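Local coordinates for uncharacterized protein Atu2452 (Agrobacterium tumefaciens, PDB 2R8B) that is of unknown function but has an alpha/beta-hydrolase fold and is probably a serine hydrolase related to the dienelactone hydrolases, at residues 96-101 against 120-125; 66-71 against 152-157; 83-88 against 238-243; 76-81 against 144-149; 178-183 against 211-216. All blocks are in the same frame, centred on the assembly; numbering follows the deposited sequence.

Contact 1: 96-101 against 120-125; sequences GDVSEH and LERATG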
# COMPACT_ATOMS: atom_id res chain seq x y z
N GLY A 96 -7.66 -4.47 8.41
CA GLY A 96 -7.32 -5.83 7.97
C GLY A 96 -8.17 -6.94 8.57
O GLY A 96 -8.80 -6.78 9.61
N ASP A 97 -8.17 -8.09 7.92
CA ASP A 97 -9.10 -9.15 8.26
C ASP A 97 -8.47 -10.29 9.02
O ASP A 97 -9.11 -11.31 9.24
CB ASP A 97 -9.75 -9.69 6.99
CG ASP A 97 -8.75 -10.17 5.96
OD1 ASP A 97 -9.19 -10.67 4.90
OD2 ASP A 97 -7.52 -10.03 6.19
N VAL A 98 -7.21 -10.13 9.41
CA VAL A 98 -6.55 -11.12 10.25
C VAL A 98 -6.30 -10.47 11.60
O VAL A 98 -5.91 -9.31 11.68
CB VAL A 98 -5.22 -11.62 9.61
CG1 VAL A 98 -4.68 -12.82 10.37
CG2 VAL A 98 -5.41 -11.95 8.13
N SER A 99 -6.53 -11.20 12.68
CA SER A 99 -6.26 -10.64 13.99
C SER A 99 -5.17 -11.49 14.65
O SER A 99 -5.33 -12.70 14.73
CB SER A 99 -7.57 -10.62 14.78
OG SER A 99 -7.38 -10.94 16.14
N GLU A 100 -4.06 -10.89 15.08
CA GLU A 100 -2.94 -11.65 15.66
C GLU A 100 -2.93 -11.58 17.19
O GLU A 100 -2.25 -10.73 17.77
CB GLU A 100 -1.62 -11.13 15.10
CG GLU A 100 -0.54 -12.19 15.00
CD GLU A 100 0.67 -11.71 14.20
OE1 GLU A 100 0.80 -12.05 13.00
OE2 GLU A 100 1.49 -10.97 14.77
N HIS A 101 -3.64 -12.53 17.83
CA HIS A 101 -4.28 -12.32 19.16
C HIS A 101 -4.38 -10.80 19.45
O HIS A 101 -3.49 -10.22 20.07
CB HIS A 101 -3.63 -13.08 20.37
CG HIS A 101 -2.49 -14.01 20.02
ND1 HIS A 101 -1.52 -13.70 19.06
CD2 HIS A 101 -2.12 -15.20 20.56
CE1 HIS A 101 -0.64 -14.68 19.00
NE2 HIS A 101 -0.98 -15.60 19.90
N LEU A 120 -1.52 -14.81 1.86
CA LEU A 120 -1.14 -13.63 1.11
C LEU A 120 -1.79 -13.57 -0.26
O LEU A 120 -2.26 -12.51 -0.67
CB LEU A 120 0.37 -13.51 0.97
CG LEU A 120 0.85 -12.33 0.13
CD1 LEU A 120 0.81 -11.06 0.94
CD2 LEU A 120 2.25 -12.57 -0.39
N GLU A 121 -1.81 -14.70 -0.97
CA GLU A 121 -2.46 -14.77 -2.26
C GLU A 121 -3.97 -14.56 -2.09
O GLU A 121 -4.59 -13.80 -2.86
CB GLU A 121 -2.10 -16.07 -2.96
CG GLU A 121 -3.23 -16.75 -3.76
CD GLU A 121 -2.67 -17.86 -4.67
OE1 GLU A 121 -1.85 -17.46 -5.54
OE2 GLU A 121 -3.01 -19.09 -4.56
N ARG A 122 -4.54 -15.17 -1.05
CA ARG A 122 -5.97 -14.95 -0.75
C ARG A 122 -6.30 -13.47 -0.60
O ARG A 122 -7.30 -13.00 -1.16
CB ARG A 122 -6.45 -15.74 0.49
CG ARG A 122 -7.94 -15.52 0.82
CD ARG A 122 -8.30 -15.84 2.28
NE ARG A 122 -7.49 -15.12 3.28
CZ ARG A 122 -7.48 -13.78 3.50
NH1 ARG A 122 -8.22 -12.95 2.77
NH2 ARG A 122 -6.71 -13.26 4.46
N ALA A 123 -5.44 -12.75 0.12
CA ALA A 123 -5.68 -11.37 0.55
C ALA A 123 -5.43 -10.39 -0.58
O ALA A 123 -6.08 -9.34 -0.70
CB ALA A 123 -4.80 -11.02 1.73
N THR A 124 -4.47 -10.76 -1.41
CA THR A 124 -4.13 -9.98 -2.59
C THR A 124 -5.32 -10.01 -3.54
O THR A 124 -5.73 -8.95 -4.01
CB THR A 124 -2.83 -10.50 -3.22
OG1 THR A 124 -1.79 -10.27 -2.28
CG2 THR A 124 -2.51 -9.78 -4.52
N GLY A 125 -5.89 -11.19 -3.75
CA GLY A 125 -7.10 -11.35 -4.53
C GLY A 125 -8.29 -10.62 -3.96
O GLY A 125 -9.10 -10.12 -4.73

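Contact 2: 66-71 against 152-157; sequences VLLHGT and ANILAN. With SO4 (sulfate ion), chain C.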
# COMPACT_ATOMS: atom_id res chain seq x y z
N VAL A 66 -6.57 4.42 -1.61
CA VAL A 66 -6.71 3.37 -0.61
C VAL A 66 -5.48 3.37 0.29
O VAL A 66 -4.36 3.52 -0.20
CB VAL A 66 -7.05 1.99 -1.24
CG1 VAL A 66 -6.18 1.71 -2.42
CG2 VAL A 66 -6.94 0.88 -0.22
N LEU A 67 -5.70 3.29 1.61
CA LEU A 67 -4.62 3.38 2.60
C LEU A 67 -4.73 2.25 3.55
O LEU A 67 -5.80 1.97 4.08
CB LEU A 67 -4.66 4.67 3.40
CG LEU A 67 -4.83 6.02 2.70
CD1 LEU A 67 -6.30 6.36 2.68
CD2 LEU A 67 -4.04 7.07 3.46
N LEU A 68 -3.59 1.62 3.81
CA LEU A 68 -3.53 0.36 4.49
C LEU A 68 -2.61 0.43 5.73
O LEU A 68 -1.39 0.59 5.60
CB LEU A 68 -3.03 -0.65 3.46
CG LEU A 68 -3.89 -0.62 2.20
CD1 LEU A 68 -3.27 -1.38 1.06
CD2 LEU A 68 -5.21 -1.20 2.53
N HIS A 69 -3.20 0.31 6.91
CA HIS A 69 -2.51 0.48 8.18
C HIS A 69 -1.42 -0.58 8.39
O HIS A 69 -1.42 -1.60 7.72
CB HIS A 69 -3.51 0.37 9.32
CG HIS A 69 -4.17 -0.97 9.41
ND1 HIS A 69 -5.44 -1.20 8.93
CD2 HIS A 69 -3.73 -2.14 9.92
CE1 HIS A 69 -5.76 -2.47 9.13
NE2 HIS A 69 -4.74 -3.06 9.73
N GLY A 70 -0.50 -0.32 9.33
CA GLY A 70 0.47 -1.31 9.75
C GLY A 70 -0.17 -2.33 10.67
O GLY A 70 -1.33 -2.18 11.07
N THR A 71 0.57 -3.37 11.00
CA THR A 71 0.20 -4.32 12.02
C THR A 71 -0.21 -3.53 13.29
O THR A 71 0.51 -2.61 13.72
CB THR A 71 1.40 -5.28 12.37
OG1 THR A 71 2.33 -5.37 11.25
CG2 THR A 71 0.92 -6.65 12.82
N ALA A 152 2.07 -1.80 3.46
CA ALA A 152 2.83 -1.61 2.23
C ALA A 152 3.08 -2.98 1.59
O ALA A 152 3.30 -3.10 0.37
CB ALA A 152 4.11 -0.93 2.50
N ASN A 153 3.04 -4.01 2.42
CA ASN A 153 3.38 -5.36 1.97
C ASN A 153 2.27 -5.97 1.13
O ASN A 153 2.55 -6.57 0.08
CB ASN A 153 3.81 -6.24 3.14
CG ASN A 153 5.07 -5.71 3.82
OD1 ASN A 153 5.83 -4.94 3.22
ND2 ASN A 153 5.28 -6.06 5.06
N ILE A 154 1.02 -5.78 1.56
CA ILE A 154 -0.12 -6.28 0.79
C ILE A 154 -0.24 -5.42 -0.49
O ILE A 154 -0.59 -5.89 -1.59
CB ILE A 154 -1.41 -6.39 1.70
CG1 ILE A 154 -2.46 -7.38 1.17
CG2 ILE A 154 -1.99 -5.07 2.11
CD1 ILE A 154 -3.11 -7.07 -0.08
N LEU A 155 0.16 -4.17 -0.35
CA LEU A 155 0.03 -3.26 -1.47
C LEU A 155 1.12 -3.58 -2.49
O LEU A 155 0.86 -3.64 -3.69
CB LEU A 155 0.09 -1.82 -0.97
CG LEU A 155 0.11 -0.67 -1.97
CD1 LEU A 155 -1.10 -0.73 -2.95
CD2 LEU A 155 0.21 0.70 -1.24
N ALA A 156 2.34 -3.81 -2.01
CA ALA A 156 3.40 -4.23 -2.88
C ALA A 156 3.00 -5.48 -3.66
O ALA A 156 3.13 -5.50 -4.88
CB ALA A 156 4.58 -4.46 -2.14
N ASN A 157 2.46 -6.51 -3.00
CA ASN A 157 2.07 -7.75 -3.73
C ASN A 157 0.97 -7.46 -4.80
O ASN A 157 0.97 -8.07 -5.90
CB ASN A 157 1.65 -8.87 -2.78
CG ASN A 157 1.69 -10.27 -3.44
OD1 ASN A 157 2.73 -10.71 -3.93
ND2 ASN A 157 0.57 -10.99 -3.42
S SO4 C . 4.37 -8.07 7.66
O1 SO4 C . 3.83 -7.71 6.35
O2 SO4 C . 3.50 -7.50 8.68
O3 SO4 C . 4.30 -9.52 7.79
O4 SO4 C . 5.74 -7.56 7.87

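Contact 3: 83-88 against 238-243; sequences ARLLPQ and DAVRGF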
# COMPACT_ATOMS: atom_id res chain seq x y z
N ALA A 83 -7.10 12.14 3.85
CA ALA A 83 -8.15 13.07 3.43
C ALA A 83 -7.52 14.43 3.19
O ALA A 83 -7.78 15.11 2.17
CB ALA A 83 -9.29 13.15 4.47
N ARG A 84 -6.68 14.79 4.16
CA ARG A 84 -5.80 15.95 4.15
C ARG A 84 -4.90 15.88 2.91
O ARG A 84 -4.63 16.89 2.29
CB ARG A 84 -4.94 15.93 5.42
CG ARG A 84 -4.85 17.23 6.28
CD ARG A 84 -3.48 17.25 7.10
NE ARG A 84 -3.39 16.24 8.18
CZ ARG A 84 -2.74 15.07 8.09
NH1 ARG A 84 -2.09 14.74 6.98
NH2 ARG A 84 -2.74 14.24 9.12
N LEU A 85 -4.44 14.70 2.51
CA LEU A 85 -3.52 14.67 1.39
C LEU A 85 -4.13 14.91 0.01
O LEU A 85 -3.53 15.57 -0.82
CB LEU A 85 -2.72 13.38 1.36
CG LEU A 85 -1.47 13.50 2.21
CD1 LEU A 85 -0.89 12.12 2.49
CD2 LEU A 85 -0.50 14.39 1.48
N LEU A 86 -5.29 14.32 -0.26
CA LEU A 86 -5.89 14.46 -1.57
C LEU A 86 -7.31 14.95 -1.34
O LEU A 86 -8.28 14.18 -1.18
CB LEU A 86 -5.77 13.19 -2.41
CG LEU A 86 -4.35 13.00 -2.99
CD1 LEU A 86 -4.10 11.57 -3.43
CD2 LEU A 86 -4.03 13.99 -4.11
N PRO A 87 -7.42 16.27 -1.31
CA PRO A 87 -8.51 16.94 -0.65
C PRO A 87 -9.81 16.44 -1.23
O PRO A 87 -10.87 16.56 -0.61
CB PRO A 87 -8.29 18.41 -1.04
CG PRO A 87 -6.82 18.51 -1.38
CD PRO A 87 -6.50 17.19 -2.01
N GLN A 88 -9.74 15.88 -2.43
CA GLN A 88 -10.97 15.53 -3.12
C GLN A 88 -10.94 14.19 -3.79
O GLN A 88 -11.79 13.88 -4.64
CB GLN A 88 -11.41 16.65 -4.05
CG GLN A 88 -10.50 17.01 -5.25
CD GLN A 88 -11.37 17.86 -6.24
OE1 GLN A 88 -11.07 19.05 -6.51
NE2 GLN A 88 -12.49 17.27 -6.75
N ASP A 238 7.22 14.30 4.33
CA ASP A 238 7.51 15.31 3.32
C ASP A 238 7.53 14.75 1.94
O ASP A 238 6.79 15.18 1.06
CB ASP A 238 8.83 15.98 3.62
CG ASP A 238 8.74 16.86 4.83
OD1 ASP A 238 7.61 17.12 5.31
OD2 ASP A 238 9.80 17.29 5.30
N ALA A 239 8.35 13.74 1.76
CA ALA A 239 8.47 13.09 0.47
C ALA A 239 7.10 12.57 -0.00
O ALA A 239 6.82 12.60 -1.20
CB ALA A 239 9.53 11.97 0.55
N VAL A 240 6.25 12.13 0.94
CA VAL A 240 4.91 11.70 0.59
C VAL A 240 4.15 12.88 0.01
O VAL A 240 3.56 12.79 -1.05
CB VAL A 240 4.15 11.14 1.77
CG1 VAL A 240 2.71 10.88 1.37
CG2 VAL A 240 4.76 9.83 2.21
N ARG A 241 4.22 14.01 0.69
CA ARG A 241 3.52 15.20 0.25
C ARG A 241 4.00 15.70 -1.10
O ARG A 241 3.18 16.00 -1.96
CB ARG A 241 3.64 16.30 1.27
CG ARG A 241 2.49 16.36 2.15
CD ARG A 241 2.46 17.75 2.75
NE ARG A 241 3.70 17.89 3.48
CZ ARG A 241 3.84 17.60 4.76
NH1 ARG A 241 2.76 17.22 5.46
NH2 ARG A 241 5.04 17.70 5.35
N GLY A 242 5.31 15.82 -1.28
CA GLY A 242 5.87 16.14 -2.59
C GLY A 242 5.48 15.13 -3.67
O GLY A 242 5.19 15.52 -4.80
N PHE A 243 5.44 13.84 -3.32
CA PHE A 243 5.17 12.78 -4.31
C PHE A 243 3.73 12.82 -4.83
O PHE A 243 3.51 12.88 -6.04
CB PHE A 243 5.54 11.40 -3.73
CG PHE A 243 5.20 10.23 -4.63
CD1 PHE A 243 6.07 9.82 -5.62
CD2 PHE A 243 3.99 9.53 -4.44
CE1 PHE A 243 5.75 8.71 -6.44
CE2 PHE A 243 3.64 8.40 -5.24
CZ PHE A 243 4.51 8.00 -6.26

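Contact 4: 76-81 against 144-149; sequences NQFFDF and IGLGFS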
# COMPACT_ATOMS: atom_id res chain seq x y z
N ASN A 76 -8.83 3.94 11.16
CA ASN A 76 -8.59 5.35 11.47
C ASN A 76 -7.15 5.81 11.47
O ASN A 76 -6.93 7.02 11.43
CB ASN A 76 -9.25 5.78 12.77
CG ASN A 76 -10.72 5.78 12.68
OD1 ASN A 76 -11.30 6.53 11.89
ND2 ASN A 76 -11.35 4.91 13.45
N GLN A 77 -6.20 4.87 11.54
CA GLN A 77 -4.79 5.22 11.41
C GLN A 77 -4.59 6.22 10.28
O GLN A 77 -4.23 7.39 10.53
CB GLN A 77 -3.91 4.00 11.16
CG GLN A 77 -3.35 3.40 12.43
CD GLN A 77 -1.89 2.95 12.28
OE1 GLN A 77 -1.45 2.46 11.22
NE2 GLN A 77 -1.14 3.12 13.36
N PHE A 78 -4.88 5.78 9.06
CA PHE A 78 -4.54 6.59 7.90
C PHE A 78 -5.61 7.45 7.22
O PHE A 78 -5.28 8.22 6.30
CB PHE A 78 -3.79 5.74 6.90
CG PHE A 78 -2.38 5.47 7.30
CD1 PHE A 78 -1.38 6.38 7.01
CD2 PHE A 78 -2.05 4.31 8.01
CE1 PHE A 78 -0.07 6.14 7.39
CE2 PHE A 78 -0.73 4.06 8.41
CZ PHE A 78 0.26 4.98 8.09
N PHE A 79 -6.87 7.34 7.66
CA PHE A 79 -7.98 8.03 7.03
C PHE A 79 -7.78 9.54 6.88
O PHE A 79 -7.77 10.01 5.75
CB PHE A 79 -9.32 7.73 7.75
CG PHE A 79 -10.56 8.14 6.96
CD1 PHE A 79 -10.95 7.44 5.82
CD2 PHE A 79 -11.36 9.20 7.41
CE1 PHE A 79 -12.07 7.79 5.12
CE2 PHE A 79 -12.52 9.56 6.73
CZ PHE A 79 -12.88 8.85 5.58
N ASP A 80 -7.65 10.31 7.97
CA ASP A 80 -7.67 11.77 7.77
C ASP A 80 -6.34 12.20 7.23
O ASP A 80 -6.25 13.19 6.52
CB ASP A 80 -8.06 12.57 9.01
CG ASP A 80 -8.83 11.75 9.99
OD1 ASP A 80 -9.86 12.23 10.49
OD2 ASP A 80 -8.38 10.59 10.23
N PHE A 81 -5.32 11.42 7.54
CA PHE A 81 -4.01 11.67 6.97
C PHE A 81 -4.08 11.83 5.45
O PHE A 81 -3.57 12.81 4.90
CB PHE A 81 -3.07 10.55 7.32
CG PHE A 81 -1.71 10.77 6.77
CD1 PHE A 81 -0.95 11.86 7.17
CD2 PHE A 81 -1.19 9.90 5.82
CE1 PHE A 81 0.34 12.07 6.67
CE2 PHE A 81 0.12 10.10 5.32
CZ PHE A 81 0.87 11.19 5.74
N ILE A 144 -4.65 5.11 -6.28
CA ILE A 144 -3.46 5.44 -5.55
C ILE A 144 -3.56 4.69 -4.25
O ILE A 144 -4.64 4.54 -3.70
CB ILE A 144 -3.40 6.93 -5.28
CG1 ILE A 144 -3.48 7.66 -6.61
CG2 ILE A 144 -2.13 7.27 -4.53
CD1 ILE A 144 -3.16 9.10 -6.52
N GLY A 145 -2.42 4.22 -3.77
CA GLY A 145 -2.37 3.50 -2.52
C GLY A 145 -1.20 3.97 -1.74
O GLY A 145 -0.18 4.46 -2.27
N LEU A 146 -1.35 3.80 -0.45
CA LEU A 146 -0.32 4.12 0.50
C LEU A 146 -0.43 3.10 1.61
O LEU A 146 -1.52 2.83 2.10
CB LEU A 146 -0.52 5.54 1.04
CG LEU A 146 0.47 5.86 2.16
CD1 LEU A 146 0.79 7.33 2.18
CD2 LEU A 146 -0.09 5.39 3.49
N GLY A 147 0.70 2.53 2.01
CA GLY A 147 0.71 1.50 3.05
C GLY A 147 1.93 1.66 3.91
O GLY A 147 2.99 2.16 3.47
N PHE A 148 1.78 1.27 5.16
CA PHE A 148 2.90 1.28 6.11
C PHE A 148 3.16 -0.13 6.56
O PHE A 148 2.23 -0.79 7.08
CB PHE A 148 2.53 2.09 7.35
CG PHE A 148 3.54 1.99 8.43
CD1 PHE A 148 4.86 2.41 8.20
CD2 PHE A 148 3.19 1.50 9.69
CE1 PHE A 148 5.82 2.33 9.21
CE2 PHE A 148 4.15 1.39 10.70
CZ PHE A 148 5.47 1.81 10.47
N SER A 149 4.40 -0.61 6.34
CA SER A 149 4.86 -1.89 6.87
C SER A 149 3.94 -3.01 6.33
O SER A 149 3.90 -3.22 5.10
CB SER A 149 4.83 -1.84 8.40
OG SER A 149 5.74 -2.75 8.99

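Contact 5: 178-183 against 211-216; sequences FEPKIS and EESLKA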
# COMPACT_ATOMS: atom_id res chain seq x y z
N PHE A 178 10.62 -12.57 -0.93
CA PHE A 178 10.71 -13.50 -2.04
C PHE A 178 11.11 -12.67 -3.25
O PHE A 178 11.20 -11.46 -3.16
CB PHE A 178 9.37 -14.21 -2.23
CG PHE A 178 8.19 -13.27 -2.42
CD1 PHE A 178 7.88 -12.74 -3.66
CD2 PHE A 178 7.36 -12.95 -1.35
CE1 PHE A 178 6.81 -11.89 -3.82
CE2 PHE A 178 6.27 -12.11 -1.52
CZ PHE A 178 5.99 -11.58 -2.75
N GLU A 179 11.36 -13.31 -4.37
CA GLU A 179 11.71 -12.59 -5.59
C GLU A 179 10.51 -12.67 -6.49
O GLU A 179 10.10 -13.77 -6.88
CB GLU A 179 12.91 -13.18 -6.32
CG GLU A 179 14.17 -13.17 -5.49
CD GLU A 179 15.32 -13.85 -6.19
OE1 GLU A 179 15.08 -14.76 -7.04
OE2 GLU A 179 16.48 -13.47 -5.90
N PRO A 180 9.92 -11.51 -6.78
CA PRO A 180 8.73 -11.31 -7.56
C PRO A 180 9.01 -11.69 -8.99
O PRO A 180 10.10 -11.38 -9.51
CB PRO A 180 8.53 -9.83 -7.47
CG PRO A 180 9.22 -9.51 -6.19
CD PRO A 180 10.43 -10.25 -6.24
N LYS A 181 8.07 -12.40 -9.58
CA LYS A 181 8.10 -12.61 -11.02
C LYS A 181 7.59 -11.30 -11.57
O LYS A 181 6.73 -10.66 -10.96
CB LYS A 181 7.28 -13.84 -11.50
CG LYS A 181 6.19 -14.35 -10.52
CD LYS A 181 5.02 -13.32 -10.18
CE LYS A 181 4.67 -13.37 -8.66
NZ LYS A 181 5.86 -13.18 -7.74
N ILE A 182 8.15 -10.89 -12.71
CA ILE A 182 8.01 -9.52 -13.17
C ILE A 182 7.05 -9.43 -14.32
O ILE A 182 7.27 -10.03 -15.37
CB ILE A 182 9.39 -8.91 -13.56
CG1 ILE A 182 10.37 -8.94 -12.36
CG2 ILE A 182 9.21 -7.47 -14.15
CD1 ILE A 182 9.78 -8.27 -11.06
N SER A 183 5.97 -8.68 -14.14
CA SER A 183 5.09 -8.46 -15.23
C SER A 183 5.01 -6.94 -15.45
O SER A 183 5.17 -6.18 -14.48
CB SER A 183 3.75 -9.08 -14.92
OG SER A 183 3.21 -9.55 -16.14
N GLU A 211 12.78 -2.49 -4.69
CA GLU A 211 13.04 -1.35 -5.55
C GLU A 211 13.34 -1.68 -7.00
O GLU A 211 12.70 -1.15 -7.91
CB GLU A 211 14.24 -0.57 -5.03
CG GLU A 211 14.07 0.93 -5.26
CD GLU A 211 15.35 1.64 -5.58
OE1 GLU A 211 16.37 1.42 -4.87
OE2 GLU A 211 15.32 2.46 -6.52
N GLU A 212 14.34 -2.53 -7.19
CA GLU A 212 14.71 -2.95 -8.52
C GLU A 212 13.66 -3.79 -9.16
O GLU A 212 13.48 -3.70 -10.36
CB GLU A 212 16.03 -3.69 -8.54
CG GLU A 212 17.21 -2.75 -8.80
CD GLU A 212 18.06 -2.54 -7.54
OE1 GLU A 212 17.87 -1.48 -6.84
OE2 GLU A 212 18.91 -3.44 -7.24
N SER A 213 12.95 -4.59 -8.39
CA SER A 213 11.89 -5.41 -8.94
C SER A 213 10.77 -4.56 -9.54
O SER A 213 10.39 -4.73 -10.70
CB SER A 213 11.31 -6.31 -7.86
OG SER A 213 12.31 -7.14 -7.29
N LEU A 214 10.24 -3.65 -8.74
CA LEU A 214 9.22 -2.71 -9.22
C LEU A 214 9.72 -1.88 -10.41
O LEU A 214 9.00 -1.62 -11.37
CB LEU A 214 8.80 -1.81 -8.04
CG LEU A 214 8.05 -2.63 -6.97
CD1 LEU A 214 7.66 -1.82 -5.75
CD2 LEU A 214 6.82 -3.25 -7.60
N LYS A 215 10.99 -1.51 -10.32
CA LYS A 215 11.59 -0.65 -11.30
C LYS A 215 11.61 -1.37 -12.63
O LYS A 215 11.61 -0.74 -13.68
CB LYS A 215 13.00 -0.28 -10.87
CG LYS A 215 13.48 1.00 -11.49
CD LYS A 215 14.83 1.40 -10.94
CE LYS A 215 14.68 2.37 -9.78
NZ LYS A 215 16.05 2.56 -9.20
N ALA A 216 11.61 -2.70 -12.58
CA ALA A 216 11.67 -3.50 -13.81
C ALA A 216 10.28 -3.67 -14.43
O ALA A 216 10.16 -4.04 -15.59
CB ALA A 216 12.37 -4.87 -13.54

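Contact 1: 96-101 against 120-125
Charge carries this contact: the carboxylate of Asp97 and the guanidinium of Arg122 meet from opposite directions in a salt bridge, with OD1 of Asp97 3.3 Å from NH1 of Arg122. The hydrogen bond within it is weak, its N-H...O angle only 129°, and the two flat groups are turned 69° from each other instead of lying coplanar in a two-pronged pair. Arg122 leaves the helix with CG anti to its backbone N and then bends at chi3 (55°), which swings the guanidinium across to the loop. Its stronger polar partner is Asp119, one turn earlier, which takes NE and helps hold the group; Lys126 adds a long, weak ion pair to OD1 of Asp97.

The remaining contact is van der Waals: CG2 of Val98 sits 4.1 Å from NH2 of Arg122, at the edge of the guanidinium and near its plane.

Asp97 and Val98 both face Arg105 in a classic beta bulge. The salt bridge joins this bulged start of the hairpin 98-105 to helix 117-138, a surface link between a loop excursion and a helix of the alpha/beta-hydrolase fold.

Contact 2: 66-71 against 152-157
Leu68 lays its CD1 methyl against two neighbouring side chains of helix 150-161, 4.0 Å from CG2 of Ile154 and 4.0 Å from CB of Leu155. This is strand-to-helix packing in the core of an alpha/beta-hydrolase fold: strand 64-68 lies next to strand 143-148 in the central sheet, and the helix is the one that follows what looks like the nucleophile elbow. Leu68 crosses both partners at about a right angle, so the contact is made by the end of one branch and not along the length of the side chain. Its chi1 of -53° sets CG beside the backbone N, and the extended chi2 carries CD1 forward to the helix. All three side chains are buried, and no hydrogen bond joins the two segments; Met127 of helix 117-138 packs on both Leu68 and Ile154, closing the cluster from another helix.

Polar groups lie toward the start of the helix. The amide of Asn153 is used at both ends, OD1 accepting from Leu175 N while ND2 turns to a sulfate ion, probably picked up from the crystallisation liquor. Arg105 and Asn150 also bind that anion, whereas OG1 of Thr71 comes no closer than 3.5 Å to its O2. The bond from Asn153 ND2 to sulfate O1 is nearly straight, with an N-H...O angle of 171°, though its modelled length is doubtfully short.

Contact 3: 83-88 against 238-243
A chi1 of -87° and an extended chi2 of 164° send the two methyls of Leu85 across to helix 234-244, where they part to meet different residues. On the other side, Val240 has CG1 anti to its backbone N (chi1 173°), which turns that methyl to meet Leu85. Both helices pack on one face of the alpha/beta-hydrolase sheet. One segment is the end of helix 75-85, which follows strand 64-68 in the chain; the other lies within helix 234-244, near the C-terminus.

CD1 of Leu85 takes the inner position, 4.0 Å from CG1 of Val240. Val240 is buried, and also rests on Leu146 of strand 143-148 and on Val170 and Met172 of strand 168-172, so this half of the contact belongs to the layer between helices and sheet. CD2 of Leu85 takes the outer one, against the aliphatic start of the exposed Arg241. Leu85 crosses both partners at about a right angle, and no hydrogen bond passes between the segments.

Beyond CG the Arg241 chain bends at chi3 and returns toward its own helix, where NH2 of the guanidinium forms a salt bridge with OD1 of Asp238; the hydrogen bond in it is weak. CD2 of Leu85 lies 3.6 Å from CG of Arg241, the nearest pair between the segments.

Contact 4: 76-81 against 144-149
Phe78 stands between Leu146 and Phe148 of the strand and crosses each of them at about a right angle. Different ring atoms serve the two partners: CD1 and CE1 meet Leu146, with CD1 3.9 Å from CD2 of Leu146, while CZ and CE2 meet Phe148, CZ coming to 3.7 Å from CB of Phe148. Both approaches to the Phe78 ring are oblique, and it is the CB of Phe148, not its ring, that makes the nearest contact. Phe148 has CG anti to its backbone N (chi1 172°), which carries its ring on past this point; there it meets the imidazole of His230, the planes about 40° apart, and has CB of Ser149 over the centre of one face.

Leu146 is the second meeting point. Its branches divide between two phenylalanines, CD2 going to Phe78 and CD1 to the edge of the Phe81 ring, 4.2 Å from CE2 of Phe81 and near the ring plane. Phe81 in turn places CD2 at the edge of Phe78, in the plane of that ring, which joins the aromatic pair along the helix.

The short segments of helix 76-81 and strand 144-148 run at 136° to one another, with their axes 10.4 Å apart at closest approach. The apolar side chains above lie between helix 75-85 and the central sheet. The strand then runs into Ser149, whose backbone turns sharply between strand and helix and whose OG makes a weak hydrogen bond to His230, consistent with the nucleophile elbow and catalytic triad of an alpha/beta hydrolase.

Contact 5: 178-183 against 211-216
Ile182 reaches the helix with two different methyls. CD1 lies 3.6 Å from Ser213 O and 4.1 Å from CB of the same residue, while CG2 lies 3.8 Å from Ala216 O and 4.1 Å from Ala216 CB. The side chain thus bridges positions 213 and 216, almost one helical turn apart. Pro180 adds the second point of touch, with CD and CG of its ring against the serine hydroxyl, CD 3.8 Å from Ser213 OG. These are van der Waals contacts throughout, with no hydrogen bond between the segments.

Chi1 of Ile182 (-59°) sets CG1 beside the backbone N and leaves CG2 beside the carbonyl carbon, which points the two branches at separate residues. Ser213 OG is occupied within its own helix, where it hydrogen-bonds to Ala209 O one turn back; the hydroxyl that Pro180 packs on is therefore already held. Another intrahelical pair is the salt bridge between NZ of Lys215 and OE2 of Glu211, 2.8 Å long, in which the nitrogen stands above the carboxylate plane.

Farther out, Pro180 and Lys181 also lie on Ile160 of helix 150-161, and Leu214 turns to Val221 of strand 220-226. The loop between strands 168-172 and 190-196 therefore runs at the surface between helices 150-161 and 204-217, the latter leading into strand 220-226 at one edge of the sheet.

Contacts 2 and 4 have centres 8 Å apart because strands 64-68 and 143-148 are neighbours in the sheet: Leu68 N lies 2.9 Å from Leu146 O. Contact 4 leads to Ser149 of the probable catalytic triad; the sulfate of contact 2, held by Asn153 and by Asn150 just after that serine, puts its O4 4.9 Å from Ser149 OG. Contact 3 continues contact 4 along helix 75-85, with CG1 of Val240 4.1 Å from CD1 of Leu146. Contact 1 reaches contact 2 through a probable hydrogen bond, Thr124 OG1 to Asn157 ND2 at 2.7 Å. Contact 5 touches contact 2 where Phe178 meets Asn157. Contacts 1 and 3 are farthest apart, centres 27 Å.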